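Local coordinates for protein Methylcobalamin\: coenzyme M methyltransferase (Methanosarcina mazei, PDB 4AY7) that transfers a methyl group from a methylated corrinoid to coenzyme M in methanogenesis, using a zinc site in a TIM-barrel fold, at residues Ala118-Pro121 with Ala122-Gln126; Gly153-Pro157 with Val158-Ser162; Thr39-Val42 with Glu43-Asp46; Gly290-Ser294 with Pro295-Leu299. One frame throughout, in Å; residues are numbered along the deposited sequence. Where two conformers were deposited one is given.

Contact 1 (Ala118-Pro121 with Ala122-Gln126); sequences AAVP and ADLLQ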
ATOM      1  N   ALA A 118      -4.012   2.569  26.689  1.00 28.40           N
ATOM      2  CA  ALA A 118      -3.680   2.240  25.275  1.00 26.97           C
ATOM      3  C   ALA A 118      -2.423   1.457  25.211  1.00 27.31           C
ATOM      4  O   ALA A 118      -1.418   1.892  25.799  1.00 27.21           O
ATOM      5  CB  ALA A 118      -3.522   3.498  24.463  1.00 24.96           C
ATOM      6  N   ALA A 119      -2.446   0.310  24.561  1.00 26.59           N
ATOM      7  CA  ALA A 119      -1.256  -0.536  24.473  1.00 27.91           C
ATOM      8  C   ALA A 119      -1.450  -1.412  23.240  1.00 28.67           C
ATOM      9  O   ALA A 119      -2.526  -1.537  22.722  1.00 29.73           O
ATOM     10  CB  ALA A 119      -1.110  -1.410  25.732  1.00 28.59           C
ATOM     11  N   VAL A 120      -0.443  -2.104  22.821  1.00 28.09           N
ATOM     12  CA  VAL A 120      -0.691  -3.123  21.861  1.00 27.87           C
ATOM     13  C   VAL A 120      -1.152  -4.366  22.607  1.00 28.49           C
ATOM     14  O   VAL A 120      -0.387  -4.903  23.375  1.00 30.05           O
ATOM     15  CB  VAL A 120       0.565  -3.435  21.097  1.00 27.00           C
ATOM     16  CG1 VAL A 120       0.274  -4.486  20.040  1.00 26.70           C
ATOM     17  CG2 VAL A 120       1.091  -2.156  20.463  1.00 27.25           C
ATOM     18  N   PRO A 121      -2.341  -4.857  22.317  1.00 29.05           N
ATOM     19  CA  PRO A 121      -2.825  -6.069  22.971  1.00 29.97           C
ATOM     20  C   PRO A 121      -1.964  -7.314  22.721  1.00 30.40           C
ATOM     21  O   PRO A 121      -1.393  -7.459  21.654  1.00 28.88           O
ATOM     22  CB  PRO A 121      -4.284  -6.207  22.461  1.00 31.08           C
ATOM     23  CG  PRO A 121      -4.444  -5.229  21.322  1.00 30.02           C
ATOM     24  CD  PRO A 121      -3.140  -4.505  21.129  1.00 28.67           C
ATOM     25  N   ALA A 122      -1.786  -8.147  23.756  1.00 29.20           N
ATOM     26  CA  ALA A 122      -0.870  -9.247  23.684  1.00 30.24           C
ATOM     27  C   ALA A 122      -1.319 -10.207  22.621  1.00 31.00           C
ATOM     28  O   ALA A 122      -0.491 -10.908  22.005  1.00 34.86           O
ATOM     29  CB  ALA A 122      -0.732  -9.965  25.018  1.00 31.97           C
ATOM     30  N   ASP A 123      -2.608 -10.202  22.319  1.00 30.10           N
ATOM     31  CA  ASP A 123      -3.115 -11.122  21.348  1.00 31.02           C
ATOM     32  C   ASP A 123      -3.578 -10.450  20.051  1.00 28.04           C
ATOM     33  O   ASP A 123      -4.513 -10.947  19.388  1.00 26.94           O
ATOM     34  CB  ASP A 123      -4.264 -11.910  21.953  1.00 32.69           C
ATOM     35  CG  ASP A 123      -5.452 -11.015  22.306  1.00 36.59           C
ATOM     36  OD1 ASP A 123      -5.296  -9.759  22.413  1.00 37.06           O
ATOM     37  OD2 ASP A 123      -6.556 -11.548  22.484  1.00 41.44           O
ATOM     38  N   LEU A 124      -2.933  -9.324  19.736  1.00 26.25           N
ATOM     39  CA  LEU A 124      -3.229  -8.535  18.531  1.00 24.60           C
ATOM     40  C   LEU A 124      -3.535  -9.429  17.324  1.00 24.16           C
ATOM     41  O   LEU A 124      -4.520  -9.246  16.632  1.00 23.08           O
ATOM     42  CB  LEU A 124      -2.024  -7.681  18.171  1.00 24.84           C
ATOM     43  CG  LEU A 124      -2.261  -6.740  16.982  1.00 23.17           C
ATOM     44  CD1 LEU A 124      -3.375  -5.777  17.279  1.00 22.95           C
ATOM     45  CD2 LEU A 124      -0.955  -6.020  16.669  1.00 23.08           C
ATOM     46  N   LEU A 125      -2.695 -10.432  17.095  1.00 24.49           N
ATOM     47  CA  LEU A 125      -2.813 -11.214  15.846  1.00 24.43           C
ATOM     48  C   LEU A 125      -4.056 -12.108  15.727  1.00 25.32           C
ATOM     49  O   LEU A 125      -4.407 -12.596  14.652  1.00 25.64           O
ATOM     50  CB  LEU A 125      -1.513 -11.990  15.617  1.00 24.69           C
ATOM     51  CG  LEU A 125      -0.222 -11.176  15.311  1.00 23.65           C
ATOM     52  CD1 LEU A 125       0.917 -12.163  15.065  1.00 23.50           C
ATOM     53  CD2 LEU A 125      -0.270 -10.129  14.131  1.00 22.27           C
ATOM     54  N   GLN A 126      -4.730 -12.323  16.821  1.00 25.83           N
ATOM     55  CA  GLN A 126      -5.996 -13.052  16.813  1.00 27.81           C
ATOM     56  C   GLN A 126      -7.209 -12.159  16.722  1.00 26.34           C
ATOM     57  O   GLN A 126      -8.328 -12.666  16.546  1.00 26.03           O
ATOM     58  CB  GLN A 126      -6.110 -13.966  18.041  1.00 30.37           C
ATOM     59  CG  GLN A 126      -5.158 -15.143  18.061  1.00 33.15           C
ATOM     60  CD  GLN A 126      -4.352 -15.136  19.344  1.00 40.53           C
ATOM     61  OE1 GLN A 126      -4.544 -15.974  20.255  1.00 41.31           O
ATOM     62  NE2 GLN A 126      -3.491 -14.113  19.471  1.00 44.99           N
TER
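The flat peptide group after Pro-121 is approached from above: Leu-124 N donates to Pro-121 O at 3.1 Å, sitting 66° out of the carbonyl plane and not on a lone pair. The other flat group, the Asp-123 carboxylate, meets the proline through OD1, which lies 3.7 Å from Pro-121 CB. On the same proline, CD reaches Leu-124 CD1 at 4.1 Å. The backbone bond closes a type I beta turn from Pro-121 to Leu-124, with Ala-122 and Asp-123 at its corners. A short 3-10 segment carries the chain on, with Gln-126 N bonded to Asp-123 O at 2.9 Å.

Two torsions place the groups that touch. Asp-123 holds CG between its own N and carbonyl carbon (chi1 64°), which brings OD1 back beside Pro-121 CB; the same oxygen forms a salt bridge with Arg-127 NE. Leu-124 puts CG opposite its backbone N (chi1 -176°) and divides its methyls between two neighbours. While CD1 goes to the proline, CD2 crosses Val-120 CG1 at a slant, 3.9 Å away.

Beyond the turn, Leu-124 packs on Leu-87 and Ala-90 of helix 86-90, and Val-120 rests on Ile-187 and Glu-190 of helix 178-202. On this side the loop between strand 105-108 and helix 130-144 packs against helices 86-90 and 178-202. A single, strongly tilted backbone bond closes the turn, and the Asp-123 charge is answered by Arg-127 at the surface.

Contact 2 (Gly153-Pro157 with Val158-Ser162); sequences GMEGP and VTVAS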
ATOM      1  N   GLY A 153      -0.571  -5.440   1.880  1.00 17.92           N
ATOM      2  CA  GLY A 153      -0.882  -4.048   2.089  1.00 18.18           C
ATOM      3  C   GLY A 153      -1.431  -3.772   3.445  1.00 18.10           C
ATOM      4  O   GLY A 153      -2.156  -4.630   4.033  1.00 19.46           O
ATOM      5  N   MET A 154      -1.125  -2.593   3.975  1.00 18.12           N
ATOM      6  CA  MET A 154      -1.677  -2.182   5.253  1.00 18.80           C
ATOM      7  C   MET A 154      -1.536  -0.686   5.415  1.00 18.86           C
ATOM      8  O   MET A 154      -0.706  -0.050   4.782  1.00 17.58           O
ATOM      9  CB  MET A 154      -0.988  -2.905   6.398  1.00 19.46           C
ATOM     10  CG  MET A 154       0.509  -2.735   6.349  1.00 19.66           C
ATOM     11  SD  MET A 154       1.478  -3.549   7.652  1.00 21.47           S
ATOM     12  CE  MET A 154       1.251  -2.383   8.986  1.00 20.65           C
ATOM     13  N   GLU A 155      -2.338  -0.149   6.285  1.00 18.32           N
ATOM     14  CA  GLU A 155      -2.237   1.225   6.781  1.00 19.32           C
ATOM     15  C   GLU A 155      -0.942   1.367   7.566  1.00 20.23           C
ATOM     16  O   GLU A 155      -0.485   0.459   8.227  1.00 20.48           O
ATOM     17  CB  GLU A 155      -3.501   1.606   7.631  1.00 20.25           C
ATOM     18  CG  GLU A 155      -3.732   0.771   8.847  1.00 20.41           C
ATOM     19  CD  GLU A 155      -4.597  -0.481   8.570  1.00 22.30           C
ATOM     20  OE1 GLU A 155      -4.497  -1.109   7.479  1.00 21.64           O
ATOM     21  OE2 GLU A 155      -5.335  -0.885   9.482  1.00 20.86           O
ATOM     22  N   GLY A 156      -0.256   2.483   7.347  1.00 20.25           N
ATOM     23  CA  GLY A 156       1.069   2.702   7.921  1.00 19.91           C
ATOM     24  C   GLY A 156       0.944   3.330   9.311  1.00 20.02           C
ATOM     25  O   GLY A 156      -0.173   3.742   9.729  1.00 19.86           O
ATOM     26  N   PRO A 157       2.061   3.454  10.023  1.00 19.95           N
ATOM     27  CA  PRO A 157       1.945   3.827  11.424  1.00 20.53           C
ATOM     28  C   PRO A 157       1.396   5.213  11.671  1.00 20.45           C
ATOM     29  O   PRO A 157       0.731   5.429  12.700  1.00 21.12           O
ATOM     30  CB  PRO A 157       3.342   3.685  11.972  1.00 21.62           C
ATOM     31  CG  PRO A 157       4.261   3.491  10.831  1.00 21.12           C
ATOM     32  CD  PRO A 157       3.438   3.078   9.642  1.00 20.82           C
ATOM     33  N   VAL A 158       1.575   6.145  10.755  1.00 20.16           N
ATOM     34  CA  VAL A 158       1.048   7.468  11.008  1.00 20.80           C
ATOM     35  C   VAL A 158      -0.495   7.373  10.992  1.00 21.25           C
ATOM     36  O   VAL A 158      -1.203   7.887  11.857  1.00 21.28           O
ATOM     37  CB  VAL A 158       1.581   8.506  10.050  1.00 20.27           C
ATOM     38  CG1 VAL A 158       1.026   9.902  10.335  1.00 20.23           C
ATOM     39  CG2 VAL A 158       3.116   8.487  10.112  1.00 20.73           C
ATOM     40  N   THR A 159      -1.024   6.730   9.954  1.00 20.68           N
ATOM     41  CA  THR A 159      -2.461   6.573   9.817  1.00 20.63           C
ATOM     42  C   THR A 159      -3.060   5.730  10.949  1.00 20.18           C
ATOM     43  O   THR A 159      -4.143   6.056  11.430  1.00 19.40           O
ATOM     44  CB  THR A 159      -2.711   6.034   8.400  1.00 20.74           C
ATOM     45  OG1 THR A 159      -2.267   7.052   7.485  1.00 20.54           O
ATOM     46  CG2 THR A 159      -4.222   5.722   8.100  1.00 20.24           C
ATOM     47  N   VAL A 160      -2.324   4.708  11.418  1.00 19.01           N
ATOM     48  CA  VAL A 160      -2.776   3.896  12.546  1.00 18.89           C
ATOM     49  C   VAL A 160      -2.835   4.751  13.802  1.00 19.36           C
ATOM     50  O   VAL A 160      -3.830   4.676  14.517  1.00 19.17           O
ATOM     51  CB  VAL A 160      -1.837   2.688  12.841  1.00 18.49           C
ATOM     52  CG1 VAL A 160      -2.179   2.068  14.176  1.00 18.05           C
ATOM     53  CG2 VAL A 160      -1.898   1.683  11.693  1.00 17.77           C
ATOM     54  N   ALA A 161      -1.846   5.615  14.035  1.00 19.00           N
ATOM     55  CA  ALA A 161      -1.866   6.441  15.226  1.00 19.55           C
ATOM     56  C   ALA A 161      -3.062   7.388  15.176  1.00 19.94           C
ATOM     57  O   ALA A 161      -3.767   7.579  16.160  1.00 19.73           O
ATOM     58  CB  ALA A 161      -0.596   7.260  15.338  1.00 19.81           C
ATOM     59  N   SER A 162      -3.263   7.985  14.014  1.00 19.93           N
ATOM     60  CA  SER A 162      -4.348   8.924  13.774  0.70 20.47           C
ATOM     61  C   SER A 162      -5.712   8.282  13.977  1.00 20.45           C
ATOM     62  O   SER A 162      -6.640   8.905  14.568  1.00 21.16           O
ATOM     63  CB  SER A 162      -4.251   9.443  12.347  0.70 20.92           C
ATOM     64  OG  SER A 162      -5.214  10.442  12.150  0.70 22.62           O
TER
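Gly-156 O and Val-160 N make the first of two backbone hydrogen bonds that start the helix. Gly-156 is the N-cap residue, and the donor comes in to its carbonyl almost head-on at 2.9 Å, with a C=O...N angle of 163°. Ala-161 N bonds Pro-157 O at the same length of 2.9 Å, tilted 30° from that carbonyl plane. Pro-157 occupies the first helical position, where it has no N-H to offer and none is needed by the first turn.

Side-chain packing runs between the end of the strand and the first turn of the helix. Glu-155 lays its aliphatic CG against Val-160 CG2 at a close 3.5 Å, the two side chains crossing at about a right angle; its CB also lies 4.2 Å from Thr-159 CG2. Val-160 holds CG2 beside its backbone N, and this methyl also reaches Gly-156 O at 3.3 Å. Glu-155 bends sharply at chi2 (-89°), which carries its carboxylate off the helix.

The polar ends of Glu-155 and Thr-159 find partners elsewhere in the chain. Glu-155 OE2 accepts from Val-88 N, while Thr-159 OG1 bonds Asp-211 OD1 and Val-213 N, and Asp-211 OD2 takes Val-158 N.

This is a beta-to-alpha junction of the TIM barrel, joining strand 150-155 to helix 157-165 at the end of the barrel that carries the zinc site; the Thr-159 side chain is about 10 Å from the metal. Every contacting residue is buried, and Glu-155 OE2 and Asp-211 OD2 each accept a backbone N-H, so these polar ends are paired within the protein.

Contact 3 (Thr39-Val42 with Glu43-Asp46); sequences TGIV and ELMD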
ATOM      1  N   THR A  39      -6.117  -3.707  -5.361  1.00 20.21           N
ATOM      2  CA  THR A  39      -6.444  -4.214  -6.704  1.00 21.74           C
ATOM      3  C   THR A  39      -7.903  -4.727  -6.916  1.00 22.24           C
ATOM      4  O   THR A  39      -8.234  -5.325  -7.941  1.00 24.18           O
ATOM      5  CB  THR A  39      -5.483  -5.380  -6.977  1.00 22.58           C
ATOM      6  OG1 THR A  39      -5.629  -6.376  -5.950  1.00 24.48           O
ATOM      7  CG2 THR A  39      -4.013  -4.862  -6.989  1.00 22.38           C
ATOM      8  N   GLY A  40      -8.766  -4.541  -5.939  1.00 21.90           N
ATOM      9  CA  GLY A  40     -10.166  -4.998  -6.063  1.00 21.90           C
ATOM     10  C   GLY A  40     -10.975  -4.132  -7.019  1.00 21.75           C
ATOM     11  O   GLY A  40     -11.059  -2.918  -6.817  1.00 20.72           O
ATOM     12  N   ILE A  41     -11.584  -4.765  -8.041  1.00 21.31           N
ATOM     13  CA  ILE A  41     -12.375  -4.026  -9.061  1.00 21.46           C
ATOM     14  C   ILE A  41     -13.697  -4.734  -9.227  1.00 22.22           C
ATOM     15  O   ILE A  41     -13.756  -5.967  -9.152  1.00 22.22           O
ATOM     16  CB  ILE A  41     -11.594  -3.764 -10.375  1.00 21.52           C
ATOM     17  CG1 ILE A  41     -11.305  -5.059 -11.130  1.00 21.91           C
ATOM     18  CG2 ILE A  41     -10.261  -3.076 -10.085  1.00 20.90           C
ATOM     19  CD1 ILE A  41     -10.713  -4.882 -12.519  1.00 21.25           C
ATOM     20  N   VAL A  42     -14.744  -3.940  -9.354  1.00 22.71           N
ATOM     21  CA  VAL A  42     -16.108  -4.446  -9.420  1.00 23.46           C
ATOM     22  C   VAL A  42     -16.275  -5.445 -10.546  1.00 24.04           C
ATOM     23  O   VAL A  42     -17.000  -6.398 -10.368  1.00 25.17           O
ATOM     24  CB  VAL A  42     -17.145  -3.300  -9.522  1.00 23.96           C
ATOM     25  CG1 VAL A  42     -18.579  -3.823  -9.676  1.00 25.16           C
ATOM     26  CG2 VAL A  42     -17.025  -2.372  -8.313  1.00 23.10           C
ATOM     27  N   GLU A  43     -15.661  -5.217 -11.705  1.00 25.17           N
ATOM     28  CA  GLU A  43     -15.769  -6.156 -12.855  1.00 25.86           C
ATOM     29  C   GLU A  43     -15.365  -7.573 -12.405  1.00 25.82           C
ATOM     30  O   GLU A  43     -16.053  -8.565 -12.733  1.00 26.74           O
ATOM     31  CB  GLU A  43     -14.962  -5.712 -14.066  1.00 27.55           C
ATOM     32  CG  GLU A  43     -14.990  -6.721 -15.246  1.00 29.31           C
ATOM     33  CD  GLU A  43     -14.464  -6.195 -16.608  1.00 30.18           C
ATOM     34  OE1 GLU A  43     -14.076  -4.990 -16.769  1.00 28.80           O
ATOM     35  OE2 GLU A  43     -14.472  -7.037 -17.559  1.00 29.62           O
ATOM     36  N   LEU A  44     -14.305  -7.669 -11.621  1.00 24.50           N
ATOM     37  CA  LEU A  44     -13.763  -8.968 -11.184  1.00 24.57           C
ATOM     38  C   LEU A  44     -14.593  -9.497  -9.996  1.00 23.87           C
ATOM     39  O   LEU A  44     -14.894 -10.711  -9.926  1.00 24.21           O
ATOM     40  CB  LEU A  44     -12.264  -8.890 -10.871  1.00 23.93           C
ATOM     41  CG  LEU A  44     -11.424  -8.724 -12.149  1.00 25.05           C
ATOM     42  CD1 LEU A  44      -9.951  -8.719 -11.820  1.00 24.27           C
ATOM     43  CD2 LEU A  44     -11.793  -9.781 -13.222  1.00 26.44           C
ATOM     44  N   MET A  45     -15.078  -8.592  -9.144  1.00 23.22           N
ATOM     45  CA  MET A  45     -15.996  -9.021  -8.057  1.00 24.08           C
ATOM     46  C   MET A  45     -17.157  -9.766  -8.700  1.00 25.91           C
ATOM     47  O   MET A  45     -17.499 -10.817  -8.221  1.00 26.29           O
ATOM     48  CB  MET A  45     -16.580  -7.859  -7.260  1.00 23.91           C
ATOM     49  CG  MET A  45     -15.538  -7.101  -6.453  1.00 23.89           C
ATOM     50  SD  MET A  45     -16.382  -5.685  -5.750  1.00 25.23           S
ATOM     51  CE  MET A  45     -15.009  -4.546  -5.377  1.00 23.27           C
ATOM     52  N   ASP A  46     -17.748  -9.175  -9.727  1.00 27.05           N
ATOM     53  CA  ASP A  46     -18.863  -9.799 -10.472  1.00 30.33           C
ATOM     54  C   ASP A  46     -18.487 -11.140 -11.133  1.00 30.38           C
ATOM     55  O   ASP A  46     -19.217 -12.097 -10.978  1.00 31.87           O
ATOM     56  CB  ASP A  46     -19.421  -8.801 -11.504  1.00 32.51           C
ATOM     57  CG  ASP A  46     -20.282  -7.723 -10.843  1.00 35.72           C
ATOM     58  OD1 ASP A  46     -20.459  -7.748  -9.598  1.00 38.22           O
ATOM     59  OD2 ASP A  46     -20.820  -6.852 -11.535  1.00 38.41           O
TER
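Ile-41 and Leu-44 lie side by side and point the same way. Ile-41 CG1 rests 3.8 Å from Leu-44 CG, and CD1 carries the contact further along, 4.0 Å from Leu-44 CD1. What puts the isoleucine there is its first torsion: CG1 stands between the backbone N and the carbonyl carbon (chi1 67°), with the ethyl branch extended along its neighbour.

Val-42 and Met-45 are set differently, crossing at a slant. The methionine runs nearly straight beyond CG, passing SD within 3.9 Å of Val-42 CA before its methyl CE comes 4.2 Å from Val-42 CG2. On the way, Met-45 CG lies 3.4 Å from Ile-41 O.

That oxygen belongs to the N-cap residue of helix 42-48, the short helix entered from the loop that follows helix 15-24 in this TIM-barrel protein. It accepts Met-45 N at 2.9 Å, in the carbonyl plane, and Leu-44 N only weakly. Asp-46 N bonds Val-42 O at 2.9 Å along a nearly straight N-H line of 171°.

Asp-46 folds its carboxylate back beside Val-42 O and forms a salt bridge through OD1 with Lys-100, whereas Glu-43 leads its carboxylate away to Leu-333 N. Leu-44 is backed by Leu-65 and Asn-69 of helix 59-71. Just upstream, Gly-40 N donates to OE1 of Gln-38, a coenzyme M-binding residue.

Contact 4 (Gly290-Ser294 with Pro295-Leu299); sequences GNVSS and PFTLL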
ATOM      1  N   GLY A 290       5.236   3.214  -9.561  1.00 18.68           N
ATOM      2  CA  GLY A 290       4.103   4.035 -10.045  1.00 18.50           C
ATOM      3  C   GLY A 290       4.095   4.145 -11.545  1.00 18.66           C
ATOM      4  O   GLY A 290       4.624   3.269 -12.187  1.00 18.41           O
ATOM      5  N   ASN A 291       3.515   5.202 -12.129  1.00 19.35           N
ATOM      6  CA  ASN A 291       2.803   6.295 -11.441  1.00 20.35           C
ATOM      7  C   ASN A 291       1.492   6.664 -12.157  1.00 21.26           C
ATOM      8  O   ASN A 291       1.119   7.863 -12.238  1.00 22.39           O
ATOM      9  CB  ASN A 291       3.694   7.525 -11.394  1.00 21.38           C
ATOM     10  CG  ASN A 291       4.097   7.990 -12.772  1.00 23.11           C
ATOM     11  OD1 ASN A 291       3.783   7.326 -13.759  1.00 23.44           O
ATOM     12  ND2 ASN A 291       4.807   9.098 -12.848  1.00 22.74           N
ATOM     13  N   VAL A 292       0.827   5.669 -12.738  1.00 20.36           N
ATOM     14  CA  VAL A 292      -0.198   5.976 -13.687  1.00 20.63           C
ATOM     15  C   VAL A 292      -1.454   6.365 -12.876  1.00 20.64           C
ATOM     16  O   VAL A 292      -1.857   5.651 -11.926  1.00 21.50           O
ATOM     17  CB  VAL A 292      -0.439   4.820 -14.733  1.00 20.54           C
ATOM     18  CG1 VAL A 292      -1.563   5.247 -15.719  1.00 21.66           C
ATOM     19  CG2 VAL A 292       0.865   4.475 -15.503  1.00 20.92           C
ATOM     20  N   SER A 293      -2.054   7.513 -13.230  1.00 21.40           N
ATOM     21  CA  SER A 293      -3.088   8.110 -12.380  1.00 22.45           C
ATOM     22  C   SER A 293      -4.269   7.164 -12.247  1.00 22.37           C
ATOM     23  O   SER A 293      -4.921   6.839 -13.224  1.00 21.55           O
ATOM     24  CB  SER A 293      -3.630   9.341 -13.041  1.00 23.74           C
ATOM     25  OG  SER A 293      -4.716   9.907 -12.312  1.00 22.96           O
ATOM     26  N   SER A 294      -4.584   6.757 -11.039  1.00 22.14           N
ATOM     27  CA  SER A 294      -5.795   5.917 -10.858  1.00 24.15           C
ATOM     28  C   SER A 294      -7.133   6.624 -11.230  1.00 24.82           C
ATOM     29  O   SER A 294      -7.921   6.069 -11.952  1.00 24.86           O
ATOM     30  CB  SER A 294      -5.900   5.355  -9.426  1.00 23.93           C
ATOM     31  OG  SER A 294      -4.815   4.417  -9.256  1.00 25.68           O
ATOM     32  N   PRO A 295      -7.374   7.831 -10.698  1.00 26.63           N
ATOM     33  CA  PRO A 295      -8.651   8.490 -10.999  1.00 28.01           C
ATOM     34  C   PRO A 295      -8.765   9.089 -12.389  1.00 28.76           C
ATOM     35  O   PRO A 295      -9.891   9.123 -12.930  1.00 28.71           O
ATOM     36  CB  PRO A 295      -8.753   9.580  -9.885  1.00 28.62           C
ATOM     37  CG  PRO A 295      -7.309   9.928  -9.598  1.00 28.41           C
ATOM     38  CD  PRO A 295      -6.586   8.587  -9.680  1.00 27.64           C
ATOM     39  N   PHE A 296      -7.674   9.575 -12.996  1.00 28.29           N
ATOM     40  CA  PHE A 296      -7.778  10.265 -14.281  1.00 28.87           C
ATOM     41  C   PHE A 296      -7.220   9.539 -15.500  1.00 26.81           C
ATOM     42  O   PHE A 296      -7.331   9.997 -16.655  1.00 26.80           O
ATOM     43  CB  PHE A 296      -7.362  11.718 -14.156  1.00 32.14           C
ATOM     44  CG  PHE A 296      -8.020  12.424 -12.990  1.00 35.24           C
ATOM     45  CD1 PHE A 296      -9.411  12.578 -12.954  1.00 38.52           C
ATOM     46  CD2 PHE A 296      -7.281  12.851 -11.888  1.00 38.92           C
ATOM     47  CE1 PHE A 296     -10.035  13.207 -11.880  1.00 41.59           C
ATOM     48  CE2 PHE A 296      -7.896  13.467 -10.796  1.00 40.56           C
ATOM     49  CZ  PHE A 296      -9.285  13.639 -10.785  1.00 41.63           C
ATOM     50  N   THR A 297      -6.670   8.363 -15.308  1.00 24.86           N
ATOM     51  CA  THR A 297      -6.220   7.643 -16.458  1.00 25.68           C
ATOM     52  C   THR A 297      -6.679   6.210 -16.434  1.00 24.69           C
ATOM     53  O   THR A 297      -7.325   5.709 -17.383  1.00 23.52           O
ATOM     54  CB  THR A 297      -4.679   7.753 -16.595  1.00 25.75           C
ATOM     55  OG1 THR A 297      -4.291   9.145 -16.638  1.00 26.02           O
ATOM     56  CG2 THR A 297      -4.160   6.962 -17.765  1.00 25.70           C
ATOM     57  N   LEU A 298      -6.387   5.543 -15.343  1.00 24.20           N
ATOM     58  CA  LEU A 298      -6.674   4.130 -15.331  1.00 24.45           C
ATOM     59  C   LEU A 298      -8.213   3.883 -15.291  1.00 23.92           C
ATOM     60  O   LEU A 298      -8.707   2.953 -15.935  1.00 24.48           O
ATOM     61  CB  LEU A 298      -5.878   3.558 -14.166  1.00 25.75           C
ATOM     62  CG  LEU A 298      -5.357   2.135 -14.120  1.00 27.44           C
ATOM     63  CD1 LEU A 298      -4.591   1.607 -15.298  1.00 26.40           C
ATOM     64  CD2 LEU A 298      -4.499   2.109 -12.838  1.00 27.93           C
ATOM     65  N   LEU A 299      -8.947   4.707 -14.547  1.00 23.63           N
ATOM     66  CA  LEU A 299     -10.371   4.520 -14.340  1.00 24.40           C
ATOM     67  C   LEU A 299     -11.087   4.862 -15.649  1.00 25.12           C
ATOM     68  O   LEU A 299     -11.790   4.020 -16.134  1.00 24.21           O
ATOM     69  CB  LEU A 299     -10.878   5.336 -13.132  1.00 24.92           C
ATOM     70  CG  LEU A 299     -12.370   5.663 -12.978  1.00 25.87           C
ATOM     71  CD1 LEU A 299     -13.196   4.352 -12.964  1.00 26.59           C
ATOM     72  CD2 LEU A 299     -12.606   6.534 -11.747  1.00 25.49           C
TER
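With chi1 at 175°, Ser-293 swings OG to the far side from its own N and to within hydrogen-bonding distance of Phe-296 N, which donates to it at 3.1 Å. This is the N-cap bond of helix 294-298. Val-292 likewise has CG1 anti to its backbone N (chi1 -180°), which aims it at Thr-297 CG2, 3.7 Å away, the two side chains crossing at about a right angle.

The Ser-293 carbonyl is gripped twice. Leu-298 N approaches almost end-on at 2.9 Å, and Thr-297 N, at 3.1 Å, stands 39° above the carbonyl plane. Leu-299 N then reaches back to Ser-294 O at 3.1 Å. Bonds spanning five residues mark a wider, pi-type turn. Pro-295 opens it tightly, its CD only 3.3 Å from Ser-294 CB, and sets its own CB over the centre of one face of the Phe-296 ring.

Strand 287-292 of the barrel passes into the short helix 294-298 here. Ser-294 OG bonds Gly-326 O, near the zinc ligand Cys-325, and Thr-297 OG1 bonds Glu-309. The buried serine pair thus serves two ends: Ser-293 takes up the N-H groups of Phe-296, Thr-297 and Leu-298, while Ser-294 ties the turn to the loop carrying a metal ligand.

Overall arrangement
From the N terminus the order is contact 3, contact 1, contact 2, contact 4. All four run in series, each closing only its own turn; none nests in or crosses another, and no two touch. Contact 3 starts helix 42-48 beside the coenzyme M-binding Gln-38. Contact 1 shapes the surface loop leading to helix 130-144, about 37 Å between centres from contact 4. Contacts 2 and 4 both lead off the parallel barrel sheet, from strands 150-155 and 287-292, on opposite sides of the chain's centre, about 23 Å apart by centres. Between them lies the zinc site of His-246, Cys-248 and Cys-325, with the Ser-294 side chain of contact 4 about 4 Å from that of Cys-325.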